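PDB 2OPC: AvrL567-A from Melampsora lini, which is an avirulence protein of the flax rust fungus, probably a secreted effector whose recognition by flax resistance proteins sets off plant defence. Local coordinates for residues 16-21 with 119-124; 26-31 with 44-49; 61-66 with 75-80. All blocks are in the same frame, centred on the assembly; numbering follows the deposited sequence.

Interaction 1 (16-21 with 119-124)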
ATOM      1  N   THR A  16       3.544   4.998   5.368  1.00 28.15           N
ATOM      2  CA  THR A  16       2.683   4.460   6.405  1.00 27.75           C
ATOM      3  C   THR A  16       3.053   2.992   6.645  1.00 28.34           C
ATOM      4  O   THR A  16       3.219   2.235   5.686  1.00 28.63           O
ATOM      5  CB  THR A  16       1.215   4.548   5.946  1.00 28.65           C
ATOM      6  OG1 THR A  16       0.867   5.933   5.749  1.00 30.60           O
ATOM      7  CG2 THR A  16       0.247   3.924   6.943  1.00 30.62           C
ATOM      8  N   ARG A  17       3.214   2.607   7.908  1.00 27.72           N
ATOM      9  CA  ARG A  17       3.374   1.182   8.221  1.00 27.85           C
ATOM     10  C   ARG A  17       2.049   0.436   8.114  1.00 29.15           C
ATOM     11  O   ARG A  17       1.026   0.859   8.679  1.00 31.83           O
ATOM     12  CB  ARG A  17       3.930   1.016   9.625  1.00 28.40           C
ATOM     13  CG  ARG A  17       5.295   1.652   9.774  1.00 27.04           C
ATOM     14  CD  ARG A  17       5.862   1.242  11.148  1.00 28.45           C
ATOM     15  NE  ARG A  17       7.208   1.737  11.388  1.00 29.36           N
ATOM     16  CZ  ARG A  17       7.933   1.411  12.458  1.00 31.73           C
ATOM     17  NH1 ARG A  17       7.426   0.574  13.357  1.00 33.79           N
ATOM     18  NH2 ARG A  17       9.156   1.898  12.602  1.00 35.17           N
ATOM     19  N   PHE A  18       2.067  -0.663   7.378  1.00 28.47           N
ATOM     20  CA  PHE A  18       0.870  -1.504   7.261  1.00 28.93           C
ATOM     21  C   PHE A  18       1.287  -2.894   7.739  1.00 29.96           C
ATOM     22  O   PHE A  18       2.086  -3.580   7.096  1.00 28.98           O
ATOM     23  CB  PHE A  18       0.387  -1.486   5.798  1.00 28.77           C
ATOM     24  CG  PHE A  18      -0.862  -2.311   5.529  1.00 28.80           C
ATOM     25  CD1 PHE A  18      -1.937  -2.242   6.394  1.00 29.65           C
ATOM     26  CD2 PHE A  18      -0.935  -3.139   4.403  1.00 33.51           C
ATOM     27  CE1 PHE A  18      -3.095  -2.961   6.126  1.00 30.51           C
ATOM     28  CE2 PHE A  18      -2.120  -3.891   4.141  1.00 33.95           C
ATOM     29  CZ  PHE A  18      -3.171  -3.771   5.040  1.00 31.82           C
ATOM     30  N   TYR A  19       0.737  -3.261   8.906  1.00 29.71           N
ATOM     31  CA  TYR A  19       1.171  -4.467   9.597  1.00 30.29           C
ATOM     32  C   TYR A  19       0.604  -5.773   9.033  1.00 29.75           C
ATOM     33  O   TYR A  19      -0.517  -5.798   8.565  1.00 29.14           O
ATOM     34  CB  TYR A  19       0.875  -4.332  11.102  1.00 31.64           C
ATOM     35  CG  TYR A  19       1.909  -3.471  11.781  1.00 33.36           C
ATOM     36  CD1 TYR A  19       3.083  -4.030  12.269  1.00 34.74           C
ATOM     37  CD2 TYR A  19       1.753  -2.092  11.861  1.00 34.96           C
ATOM     38  CE1 TYR A  19       4.080  -3.235  12.873  1.00 34.38           C
ATOM     39  CE2 TYR A  19       2.740  -1.279  12.478  1.00 35.23           C
ATOM     40  CZ  TYR A  19       3.894  -1.865  12.953  1.00 33.90           C
ATOM     41  OH  TYR A  19       4.873  -1.097  13.556  1.00 36.40           O
ATOM     42  N   ARG A  20       1.390  -6.854   9.064  1.00 29.31           N
ATOM     43  CA  ARG A  20       0.979  -8.177   8.588  1.00 29.38           C
ATOM     44  C   ARG A  20       0.188  -8.888   9.666  1.00 28.29           C
ATOM     45  O   ARG A  20       0.512  -9.971  10.106  1.00 27.72           O
ATOM     46  CB  ARG A  20       2.190  -8.975   8.199  1.00 30.40           C
ATOM     47  CG  ARG A  20       2.942  -8.354   7.016  1.00 34.71           C
ATOM     48  CD  ARG A  20       2.640  -9.184   5.824  1.00 34.81           C
ATOM     49  NE  ARG A  20       3.334 -10.467   5.836  1.00 33.31           N
ATOM     50  CZ  ARG A  20       3.385 -11.310   4.802  1.00 35.73           C
ATOM     51  NH1 ARG A  20       2.713 -10.917   3.680  1.00 36.97           N
ATOM     52  NH2 ARG A  20       4.083 -12.512   4.889  1.00 29.04           N
ATOM     53  N   SER A  21      -0.896  -8.217  10.048  1.00 27.30           N
ATOM     54  CA  SER A  21      -1.990  -8.827  10.829  1.00 27.66           C
ATOM     55  C   SER A  21      -3.187  -8.806   9.892  1.00 27.19           C
ATOM     56  O   SER A  21      -3.447  -7.782   9.280  1.00 28.27           O
ATOM     57  CB  SER A  21      -2.300  -7.917  12.006  1.00 30.30           C
ATOM     58  OG  SER A  21      -3.565  -8.223  12.560  1.00 37.37           O
ATOM     59  N   ILE A 119       4.828  -3.698   6.135  1.00 28.90           N
ATOM     60  CA  ILE A 119       5.339  -3.085   4.899  1.00 29.04           C
ATOM     61  C   ILE A 119       5.174  -1.570   5.055  1.00 28.68           C
ATOM     62  O   ILE A 119       4.477  -1.064   5.921  1.00 29.14           O
ATOM     63  CB  ILE A 119       4.604  -3.593   3.618  1.00 28.63           C
ATOM     64  CG1 ILE A 119       3.118  -3.159   3.567  1.00 28.96           C
ATOM     65  CG2 ILE A 119       4.741  -5.120   3.525  1.00 29.24           C
ATOM     66  CD1 ILE A 119       2.439  -3.587   2.269  1.00 28.75           C
ATOM     67  N   LYS A 120       5.933  -0.862   4.214  1.00 28.88           N
ATOM     68  CA  LYS A 120       5.864   0.628   4.163  1.00 29.10           C
ATOM     69  C   LYS A 120       5.302   1.042   2.825  1.00 28.94           C
ATOM     70  O   LYS A 120       5.933   0.786   1.796  1.00 28.78           O
ATOM     71  CB  LYS A 120       7.259   1.228   4.309  1.00 28.77           C
ATOM     72  CG  LYS A 120       7.936   0.990   5.656  1.00 30.53           C
ATOM     73  CD  LYS A 120       9.353   1.678   5.655  1.00 29.82           C
ATOM     74  CE  LYS A 120      10.136   1.350   6.869  1.00 32.59           C
ATOM     75  NZ  LYS A 120      11.372   2.164   6.838  1.00 34.75           N
ATOM     76  N   ILE A 121       4.149   1.729   2.863  1.00 28.53           N
ATOM     77  CA  ILE A 121       3.464   2.148   1.608  1.00 28.85           C
ATOM     78  C   ILE A 121       3.047   3.602   1.707  1.00 29.27           C
ATOM     79  O   ILE A 121       2.862   4.164   2.784  1.00 28.41           O
ATOM     80  CB  ILE A 121       2.247   1.249   1.256  1.00 29.14           C
ATOM     81  CG1 ILE A 121       1.298   1.138   2.458  1.00 30.89           C
ATOM     82  CG2 ILE A 121       2.767  -0.112   0.782  1.00 30.73           C
ATOM     83  CD1 ILE A 121      -0.005   0.301   2.168  1.00 29.48           C
ATOM     84  N   LYS A 122       2.942   4.232   0.527  1.00 29.81           N
ATOM     85  CA  LYS A 122       2.453   5.615   0.470  1.00 29.21           C
ATOM     86  C   LYS A 122       1.970   5.894  -0.959  1.00 29.64           C
ATOM     87  O   LYS A 122       2.252   5.142  -1.887  1.00 30.09           O
ATOM     88  CB  LYS A 122       3.571   6.603   0.844  1.00 30.19           C
ATOM     89  CG  LYS A 122       4.734   6.605  -0.153  1.00 30.49           C
ATOM     90  CD  LYS A 122       5.858   7.547   0.336  1.00 31.07           C
ATOM     91  CE  LYS A 122       7.019   7.505  -0.616  1.00 33.37           C
ATOM     92  NZ  LYS A 122       7.996   8.572  -0.233  1.00 35.73           N
ATOM     93  N   LEU A 123       1.258   7.002  -1.101  1.00 28.80           N
ATOM     94  CA  LEU A 123       0.848   7.464  -2.426  1.00 28.73           C
ATOM     95  C   LEU A 123       1.670   8.640  -2.861  1.00 28.61           C
ATOM     96  O   LEU A 123       2.006   9.507  -2.060  1.00 28.97           O
ATOM     97  CB  LEU A 123      -0.595   7.999  -2.373  1.00 29.43           C
ATOM     98  CG  LEU A 123      -1.658   6.994  -1.946  1.00 29.15           C
ATOM     99  CD1 LEU A 123      -3.040   7.687  -1.915  1.00 30.40           C
ATOM    100  CD2 LEU A 123      -1.636   5.751  -2.885  1.00 30.90           C
ATOM    101  N   VAL A 124       1.901   8.671  -4.165  1.00 28.39           N
ATOM    102  CA  VAL A 124       2.393   9.901  -4.810  1.00 29.13           C
ATOM    103  C   VAL A 124       1.495  10.141  -6.030  1.00 28.47           C
ATOM    104  O   VAL A 124       0.945   9.215  -6.603  1.00 28.54           O
ATOM    105  CB  VAL A 124       3.898   9.859  -5.258  1.00 29.03           C
ATOM    106  CG1 VAL A 124       4.821   9.580  -4.066  1.00 32.11           C
ATOM    107  CG2 VAL A 124       4.172   8.858  -6.367  1.00 30.16           C
TER

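Interaction 2 (26-31 with 44-49)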
ATOM      1  N   VAL A  26      -5.326   0.638   7.199  1.00 27.99           N
ATOM      2  CA  VAL A  26      -4.712   1.962   7.304  1.00 28.45           C
ATOM      3  C   VAL A  26      -5.300   2.911   6.264  1.00 28.24           C
ATOM      4  O   VAL A  26      -6.082   2.465   5.393  1.00 27.77           O
ATOM      5  CB  VAL A  26      -3.172   1.939   7.188  1.00 28.37           C
ATOM      6  CG1 VAL A  26      -2.535   1.120   8.304  1.00 30.39           C
ATOM      7  CG2 VAL A  26      -2.668   1.434   5.841  1.00 29.52           C
ATOM      8  N   ILE A  27      -4.942   4.198   6.345  1.00 28.95           N
ATOM      9  CA  ILE A  27      -5.352   5.204   5.367  1.00 29.28           C
ATOM     10  C   ILE A  27      -4.124   5.937   4.865  1.00 28.92           C
ATOM     11  O   ILE A  27      -3.260   6.327   5.673  1.00 30.33           O
ATOM     12  CB  ILE A  27      -6.366   6.164   5.964  1.00 29.71           C
ATOM     13  CG1 ILE A  27      -7.628   5.425   6.365  1.00 29.95           C
ATOM     14  CG2 ILE A  27      -6.738   7.236   4.931  1.00 30.15           C
ATOM     15  CD1 ILE A  27      -8.585   6.277   7.207  1.00 34.61           C
ATOM     16  N   LEU A  28      -4.018   6.091   3.557  1.00 28.71           N
ATOM     17  CA  LEU A  28      -2.903   6.804   2.940  1.00 27.99           C
ATOM     18  C   LEU A  28      -3.331   8.189   2.515  1.00 29.45           C
ATOM     19  O   LEU A  28      -4.277   8.343   1.722  1.00 28.42           O
ATOM     20  CB  LEU A  28      -2.401   6.029   1.724  1.00 28.42           C
ATOM     21  CG  LEU A  28      -2.100   4.544   1.915  1.00 28.67           C
ATOM     22  CD1 LEU A  28      -1.592   3.921   0.640  1.00 29.77           C
ATOM     23  CD2 LEU A  28      -1.062   4.360   3.067  1.00 29.66           C
ATOM     24  N   SER A  29      -2.665   9.205   3.087  1.00 28.55           N
ATOM     25  CA  SER A  29      -2.867  10.618   2.685  1.00 28.69           C
ATOM     26  C   SER A  29      -4.308  11.104   2.849  1.00 28.22           C
ATOM     27  O   SER A  29      -4.687  12.088   2.233  1.00 28.52           O
ATOM     28  CB  SER A  29      -2.361  10.840   1.264  1.00 29.77           C
ATOM     29  OG  SER A  29      -0.970  10.566   1.174  1.00 32.24           O
ATOM     30  N   GLY A  30      -5.100  10.433   3.671  1.00 29.36           N
ATOM     31  CA  GLY A  30      -6.515  10.777   3.765  1.00 29.68           C
ATOM     32  C   GLY A  30      -7.341  10.484   2.525  1.00 29.35           C
ATOM     33  O   GLY A  30      -8.519  10.924   2.402  1.00 31.74           O
ATOM     34  N   LEU A  31      -6.764   9.717   1.608  1.00 27.71           N
ATOM     35  CA  LEU A  31      -7.399   9.523   0.314  1.00 28.24           C
ATOM     36  C   LEU A  31      -7.850   8.101   0.057  1.00 27.69           C
ATOM     37  O   LEU A  31      -8.863   7.891  -0.638  1.00 27.68           O
ATOM     38  CB  LEU A  31      -6.449   9.895  -0.826  1.00 28.88           C
ATOM     39  CG  LEU A  31      -5.979  11.363  -0.844  1.00 29.78           C
ATOM     40  CD1 LEU A  31      -5.014  11.623  -2.009  1.00 30.85           C
ATOM     41  CD2 LEU A  31      -7.140  12.348  -0.921  1.00 30.61           C
ATOM     42  N   PRO A  44      -2.173  -5.891  -0.666  1.00 28.72           N
ATOM     43  CA  PRO A  44      -3.136  -4.921  -0.158  1.00 29.16           C
ATOM     44  C   PRO A  44      -4.229  -4.656  -1.171  1.00 29.06           C
ATOM     45  O   PRO A  44      -4.017  -4.769  -2.370  1.00 28.77           O
ATOM     46  CB  PRO A  44      -2.312  -3.647   0.004  1.00 29.55           C
ATOM     47  CG  PRO A  44      -1.206  -3.779  -0.976  1.00 31.45           C
ATOM     48  CD  PRO A  44      -0.911  -5.254  -1.112  1.00 29.52           C
ATOM     49  N   LEU A  45      -5.415  -4.311  -0.666  1.00 28.65           N
ATOM     50  CA  LEU A  45      -6.547  -3.837  -1.465  1.00 28.38           C
ATOM     51  C   LEU A  45      -6.871  -2.415  -1.029  1.00 29.14           C
ATOM     52  O   LEU A  45      -6.626  -2.063   0.119  1.00 30.46           O
ATOM     53  CB  LEU A  45      -7.808  -4.707  -1.284  1.00 27.85           C
ATOM     54  CG  LEU A  45      -7.606  -6.187  -1.666  1.00 28.36           C
ATOM     55  CD1 LEU A  45      -8.878  -6.953  -1.428  1.00 29.47           C
ATOM     56  CD2 LEU A  45      -7.153  -6.412  -3.126  1.00 28.80           C
ATOM     57  N   PHE A  46      -7.437  -1.618  -1.955  1.00 28.51           N
ATOM     58  CA  PHE A  46      -7.564  -0.164  -1.795  1.00 27.61           C
ATOM     59  C   PHE A  46      -8.983   0.265  -2.090  1.00 28.11           C
ATOM     60  O   PHE A  46      -9.669  -0.302  -2.912  1.00 27.42           O
ATOM     61  CB  PHE A  46      -6.624   0.513  -2.775  1.00 28.20           C
ATOM     62  CG  PHE A  46      -5.211   0.140  -2.566  1.00 27.74           C
ATOM     63  CD1 PHE A  46      -4.411   0.823  -1.621  1.00 29.21           C
ATOM     64  CD2 PHE A  46      -4.627  -0.861  -3.346  1.00 28.98           C
ATOM     65  CE1 PHE A  46      -3.081   0.475  -1.439  1.00 28.59           C
ATOM     66  CE2 PHE A  46      -3.282  -1.251  -3.148  1.00 28.62           C
ATOM     67  CZ  PHE A  46      -2.492  -0.555  -2.211  1.00 28.28           C
ATOM     68  N   LYS A  47      -9.421   1.302  -1.382  1.00 28.23           N
ATOM     69  CA  LYS A  47     -10.702   1.939  -1.663  1.00 28.51           C
ATOM     70  C   LYS A  47     -10.628   3.446  -1.439  1.00 28.34           C
ATOM     71  O   LYS A  47     -10.181   3.907  -0.389  1.00 27.37           O
ATOM     72  CB  LYS A  47     -11.804   1.332  -0.792  1.00 28.02           C
ATOM     73  CG  LYS A  47     -13.210   1.549  -1.328  1.00 29.42           C
ATOM     74  CD  LYS A  47     -14.175   0.507  -0.788  1.00 30.61           C
ATOM     75  CE  LYS A  47     -15.602   1.030  -0.778  1.00 33.28           C
ATOM     76  NZ  LYS A  47     -16.563   0.012  -0.268  1.00 31.47           N
ATOM     77  N   TRP A  48     -11.069   4.207  -2.435  1.00 28.41           N
ATOM     78  CA  TRP A  48     -11.015   5.662  -2.377  1.00 26.59           C
ATOM     79  C   TRP A  48     -12.049   6.207  -1.405  1.00 27.33           C
ATOM     80  O   TRP A  48     -13.237   5.879  -1.526  1.00 28.33           O
ATOM     81  CB  TRP A  48     -11.314   6.217  -3.770  1.00 27.02           C
ATOM     82  CG  TRP A  48     -11.268   7.713  -3.834  1.00 25.56           C
ATOM     83  CD1 TRP A  48     -12.342   8.572  -3.737  1.00 26.93           C
ATOM     84  CD2 TRP A  48     -10.102   8.539  -4.017  1.00 24.80           C
ATOM     85  NE1 TRP A  48     -11.904   9.861  -3.854  1.00 26.81           N
ATOM     86  CE2 TRP A  48     -10.539   9.874  -4.016  1.00 25.12           C
ATOM     87  CE3 TRP A  48      -8.730   8.281  -4.208  1.00 25.82           C
ATOM     88  CZ2 TRP A  48      -9.675  10.940  -4.190  1.00 23.94           C
ATOM     89  CZ3 TRP A  48      -7.870   9.329  -4.384  1.00 24.66           C
ATOM     90  CH2 TRP A  48      -8.333  10.663  -4.365  1.00 24.19           C
ATOM     91  N   ILE A  49     -11.575   7.057  -0.485  1.00 27.12           N
ATOM     92  CA  ILE A  49     -12.444   7.715   0.549  1.00 27.46           C
ATOM     93  C   ILE A  49     -12.088   9.189   0.647  1.00 29.33           C
ATOM     94  O   ILE A  49     -12.319   9.824   1.702  1.00 29.99           O
ATOM     95  CB  ILE A  49     -12.321   7.105   1.935  1.00 29.92           C
ATOM     96  CG1 ILE A  49     -10.862   7.044   2.358  1.00 32.21           C
ATOM     97  CG2 ILE A  49     -13.018   5.765   1.939  1.00 29.43           C
ATOM     98  CD1 ILE A  49     -10.640   7.050   3.837  1.00 37.58           C
TER
HETATM   99  O   HOH W   1     -10.845  10.702   4.315  1.00 43.05           O

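Interaction 3 (61-66 with 75-80). With CO (cobalt (II) ion), chain B.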
ATOM      1  N   VAL A  61       1.259   3.819  -6.082  1.00 28.14           N
ATOM      2  CA  VAL A  61       1.436   3.257  -4.715  1.00 29.03           C
ATOM      3  C   VAL A  61       2.890   2.858  -4.579  1.00 29.31           C
ATOM      4  O   VAL A  61       3.338   1.910  -5.259  1.00 31.83           O
ATOM      5  CB  VAL A  61       0.520   2.060  -4.480  1.00 28.98           C
ATOM      6  CG1 VAL A  61       0.665   1.551  -3.059  1.00 30.38           C
ATOM      7  CG2 VAL A  61      -0.914   2.447  -4.757  1.00 30.61           C
ATOM      8  N   HIS A  62       3.620   3.600  -3.764  1.00 28.20           N
ATOM      9  CA  HIS A  62       5.032   3.315  -3.536  1.00 29.24           C
ATOM     10  C   HIS A  62       5.174   2.399  -2.339  1.00 29.29           C
ATOM     11  O   HIS A  62       4.458   2.527  -1.336  1.00 29.37           O
ATOM     12  CB  HIS A  62       5.805   4.633  -3.350  1.00 29.16           C
ATOM     13  CG  HIS A  62       6.046   5.349  -4.650  1.00 28.05           C
ATOM     14  ND1 HIS A  62       6.990   6.339  -4.827  1.00 28.93           N
ATOM     15  CD2 HIS A  62       5.500   5.113  -5.871  1.00 30.22           C
ATOM     16  CE1 HIS A  62       6.963   6.721  -6.099  1.00 29.69           C
ATOM     17  NE2 HIS A  62       6.081   5.988  -6.747  1.00 31.55           N
ATOM     18  N   ILE A  63       6.136   1.486  -2.473  1.00 28.96           N
ATOM     19  CA  ILE A  63       6.443   0.518  -1.414  1.00 28.72           C
ATOM     20  C   ILE A  63       7.962   0.479  -1.223  1.00 28.95           C
ATOM     21  O   ILE A  63       8.714   0.487  -2.199  1.00 30.17           O
ATOM     22  CB  ILE A  63       5.889  -0.891  -1.771  1.00 28.40           C
ATOM     23  CG1 ILE A  63       6.105  -1.881  -0.618  1.00 29.68           C
ATOM     24  CG2 ILE A  63       6.465  -1.427  -3.072  1.00 31.01           C
ATOM     25  CD1 ILE A  63       5.165  -3.066  -0.674  1.00 29.46           C
ATOM     26  N   ALA A  64       8.387   0.454   0.041  1.00 28.52           N
ATOM     27  CA  ALA A  64       9.824   0.383   0.354  1.00 27.67           C
ATOM     28  C   ALA A  64      10.304  -1.059   0.286  1.00 27.52           C
ATOM     29  O   ALA A  64       9.527  -2.003   0.474  1.00 27.94           O
ATOM     30  CB  ALA A  64      10.076   0.924   1.717  1.00 28.19           C
ATOM     31  N   HIS A  65      11.600  -1.216   0.046  1.00 26.62           N
ATOM     32  CA  HIS A  65      12.285  -2.489   0.178  1.00 26.62           C
ATOM     33  C   HIS A  65      13.128  -2.491   1.460  1.00 26.94           C
ATOM     34  O   HIS A  65      13.748  -1.473   1.804  1.00 27.29           O
ATOM     35  CB  HIS A  65      13.182  -2.744  -1.049  1.00 27.76           C
ATOM     36  CG  HIS A  65      12.415  -3.172  -2.266  1.00 27.38           C
ATOM     37  ND1 HIS A  65      12.996  -3.837  -3.324  1.00 30.03           N
ATOM     38  CD2 HIS A  65      11.095  -3.058  -2.566  1.00 29.61           C
ATOM     39  CE1 HIS A  65      12.067  -4.087  -4.236  1.00 30.54           C
ATOM     40  NE2 HIS A  65      10.909  -3.640  -3.792  1.00 30.56           N
ATOM     41  N   SER A  66      13.149  -3.647   2.142  1.00 26.11           N
ATOM     42  CA  SER A  66      13.915  -3.799   3.387  1.00 26.90           C
ATOM     43  C   SER A  66      15.240  -4.489   3.147  1.00 26.86           C
ATOM     44  O   SER A  66      16.092  -4.487   4.025  1.00 28.34           O
ATOM     45  CB  SER A  66      13.127  -4.596   4.423  1.00 27.09           C
ATOM     46  OG  SER A  66      12.841  -5.854   3.872  1.00 27.33           O
ATOM     47  N   ARG A  75       9.793   1.250  -4.794  1.00 29.78           N
ATOM     48  CA  ARG A  75       9.208   0.553  -5.928  1.00 28.83           C
ATOM     49  C   ARG A  75       7.706   0.874  -5.962  1.00 29.44           C
ATOM     50  O   ARG A  75       7.213   1.605  -5.103  1.00 29.59           O
ATOM     51  CB  ARG A  75       9.464  -0.963  -5.837  1.00 29.11           C
ATOM     52  CG  ARG A  75      10.865  -1.389  -6.362  1.00 28.46           C
ATOM     53  CD  ARG A  75      12.024  -0.836  -5.547  1.00 28.70           C
ATOM     54  NE  ARG A  75      13.280  -1.534  -5.842  1.00 28.20           N
ATOM     55  CZ  ARG A  75      14.413  -1.302  -5.194  1.00 29.11           C
ATOM     56  NH1 ARG A  75      14.460  -0.386  -4.235  1.00 29.26           N
ATOM     57  NH2 ARG A  75      15.494  -2.010  -5.477  1.00 28.93           N
ATOM     58  N   SER A  76       7.013   0.386  -6.983  1.00 29.55           N
ATOM     59  CA  SER A  76       5.580   0.662  -7.094  1.00 29.76           C
ATOM     60  C   SER A  76       4.785  -0.617  -7.120  1.00 29.07           C
ATOM     61  O   SER A  76       5.207  -1.604  -7.768  1.00 29.25           O
ATOM     62  CB  SER A  76       5.311   1.431  -8.385  1.00 30.82           C
ATOM     63  OG  SER A  76       3.889   1.583  -8.568  1.00 30.93           O
ATOM     64  N   LEU A  77       3.656  -0.593  -6.425  1.00 29.24           N
ATOM     65  CA  LEU A  77       2.718  -1.720  -6.512  1.00 30.00           C
ATOM     66  C   LEU A  77       1.725  -1.563  -7.675  1.00 29.21           C
ATOM     67  O   LEU A  77       0.970  -2.484  -8.012  1.00 30.65           O
ATOM     68  CB  LEU A  77       1.939  -1.891  -5.214  1.00 29.59           C
ATOM     69  CG  LEU A  77       2.706  -2.354  -3.989  1.00 32.35           C
ATOM     70  CD1 LEU A  77       1.770  -2.405  -2.822  1.00 33.34           C
ATOM     71  CD2 LEU A  77       3.297  -3.759  -4.181  1.00 32.27           C
ATOM     72  N   GLY A  78       1.733  -0.413  -8.309  1.00 28.58           N
ATOM     73  CA  GLY A  78       0.749  -0.111  -9.324  1.00 28.28           C
ATOM     74  C   GLY A  78       0.053   1.189  -8.961  1.00 28.92           C
ATOM     75  O   GLY A  78       0.611   1.982  -8.195  1.00 29.19           O
ATOM     76  N   THR A  79      -1.108   1.436  -9.551  1.00 27.69           N
ATOM     77  CA  THR A  79      -1.816   2.697  -9.310  1.00 28.53           C
ATOM     78  C   THR A  79      -3.192   2.487  -8.732  1.00 28.79           C
ATOM     79  O   THR A  79      -3.810   1.405  -8.898  1.00 28.12           O
ATOM     80  CB  THR A  79      -1.964   3.519 -10.607  1.00 29.49           C
ATOM     81  OG1 THR A  79      -2.762   2.786 -11.530  1.00 29.97           O
ATOM     82  CG2 THR A  79      -0.617   3.831 -11.226  1.00 29.07           C
ATOM     83  N   VAL A  80      -3.660   3.519  -8.044  1.00 27.46           N
ATOM     84  CA  VAL A  80      -5.049   3.566  -7.588  1.00 28.38           C
ATOM     85  C   VAL A  80      -5.663   4.870  -8.029  1.00 27.61           C
ATOM     86  O   VAL A  80      -4.953   5.771  -8.481  1.00 28.00           O
ATOM     87  CB  VAL A  80      -5.132   3.409  -6.064  1.00 28.93           C
ATOM     88  CG1 VAL A  80      -4.631   2.000  -5.632  1.00 30.40           C
ATOM     89  CG2 VAL A  80      -4.325   4.504  -5.340  1.00 30.54           C
TER
HETATM   90 CO    CO B 201       5.646   5.783  -8.693  1.00 17.00          CO

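Interaction 1 (16-21 with 119-124)
Phe-18 and Ile-119 are paired neighbours on an antiparallel sheet, where strand 16-19 is an edge strand beside 118-125. Their side chains lie next to each other and point the same way, into the space between this sheet and the strands at 25-28 and 32-36. With CG anti to its backbone N (chi1 -179°), Phe-18 extends its ring into the interior, where Trp-36 stacks on it. Ile-119 answers with its longer branch: CG1 lies 3.9 Å from Phe-18 CB, and the methyl CD1 sits at the ring edge, close to its plane, 4.0 Å from Phe-18 CD2. Ile-121 adds CD1 to Phe-18 CB from further along the strand. Beta-branched residues suit extended strands, and the two isoleucines pack their hydrocarbon against Phe-18. Thr-16, also beta-branched, shares this inner surface nearer the start of the strand, touching Val-26 and Leu-28.

The other surface carries Arg-17 and Lys-120, whose long cationic chains suit a partly exposed side. They do not pair with each other: Arg-17 forms a salt bridge with Asp-111, while Lys-120 makes a cation-pi contact with Phe-108. Between the strands, Thr-16 pairs with Ile-121 and Phe-18 with Ile-119 through two backbone bonds each. At one end of the register, Thr-16 N donates to Ile-121 O over 2.8 Å, almost straight at 172°.

Interaction 2 (26-31 with 44-49)
Leu-31 and Trp-48 meet side by side, both pointing the same way, at the place where the chain leaves strand 25-28 and comes up beside the end of strand 44-48. These are the two outer strands of a three-stranded antiparallel sheet with 32-36 between them, so the contact closes one end of that sheet.

The apolar contacts fall into three patches. Leu-31 lays CB against the benzo part of the indole, 3.9 Å from Trp-48 CZ3, with CD2 near CH2; tryptophan suits the place by offering a broad flat surface. The indole nitrogen is bonded to Gly-51 O, which helps to fix the ring against Leu-31. The Leu-31 carbonyl oxygen also packs 3.5 Å above one face of the Trp-48 indole, off toward its rim. Leu-28 sends its methyl CD1 to the edge of the Phe-46 ring, 4.3 Å from CE1, two large apolar residues suited to the buried side. Near the surface, Ile-27 and Ile-49 cross at about a right angle and meet through their CD1 methyls, 4.0 Å apart.

The single direct hydrogen bond uses Leu-31 O, which accepts from Ile-49 N at 2.8 Å, the donor standing above the carbonyl plane. A water joins the two segments, donating to Gly-30 O and to Ile-49 O. A tight turn, closed by Leu-31 N to Leu-28 O, brings Leu-31 round to Ile-49. Ser-29 and Gly-30 both have positive phi, as in a type I' turn, a conformation that glycine adopts easily.

One direct backbone bond and one water-mediated link therefore supply the polar grip, leaving apolar contacts to make up the rest.

Interaction 3 (61-66 with 75-80)
Val-61, Ile-63 and Leu-77 interlock on the buried surface of an antiparallel beta hairpin, strands 58-63 and 75-81. Leu-77 CG comes 4.0 Å from Ile-63 CG2, and its CD1 reaches Val-61 CG1. Val-61 uses its other methyl on Val-80, crossing it at about a right angle with CG2 3.8 Å from Val-80 CG1. Branched residues suit this buried side, where Pro-44 packs on Leu-77, and Phe-46 on Val-61 and Val-80.

Toward the connecting loop, a cationic group stacks on a ring. Arg-75, bent at chi2 (64°), lies over His-65: CD sits above the ring face, and the guanidinium stacks flat, with planes 18° apart and centres 3.9 Å apart. Bonds to the carbonyls of Pro-69, Lys-70 and Arg-73 hold the guanidinium in place.

The backbone is less regular further on. Val-61 O accepts from Leu-77 N while Val-61 N donates to Gly-78 O, so Leu-77 and Gly-78 together face Val-61, as in a beta bulge. At the backbone angles of Gly-78 a CB would be jammed against Leu-77 O, so glycine belongs there.

The partly exposed surface is much looser. His-62 and Ser-76 are paired there, yet their side chains barely meet, His-62 CD2 being 4.5 Å from Ser-76 CB. Ser-76 OG instead accepts from Gly-78 N, an ST turn, and is hydrogen-bonded to Asn-94 OD1. His-62 binds cobalt together with Cys-60, its NE2 2.0 Å from the ion.

Interactions 1 and 3 belong to one four-stranded antiparallel sheet, ordered 16-19, 118-125, 58-63, 75-81; they lie at its two edges, their centres about 9 Å apart, and the adjoining central strands connect them. Interaction 2 belongs to the three-stranded sheet, its centre about 10 Å from that of interaction 1 and 14 Å from that of interaction 3. The sheets pack face to face as a beta sandwich: Val-26 and Leu-28 reach interaction 1, while Pro-44 and Phe-46 reach interaction 3. Along the chain, interaction 2 closes before interaction 3 opens, and interaction 1 spans both, bringing the first and last strands of this helix-free protein side by side.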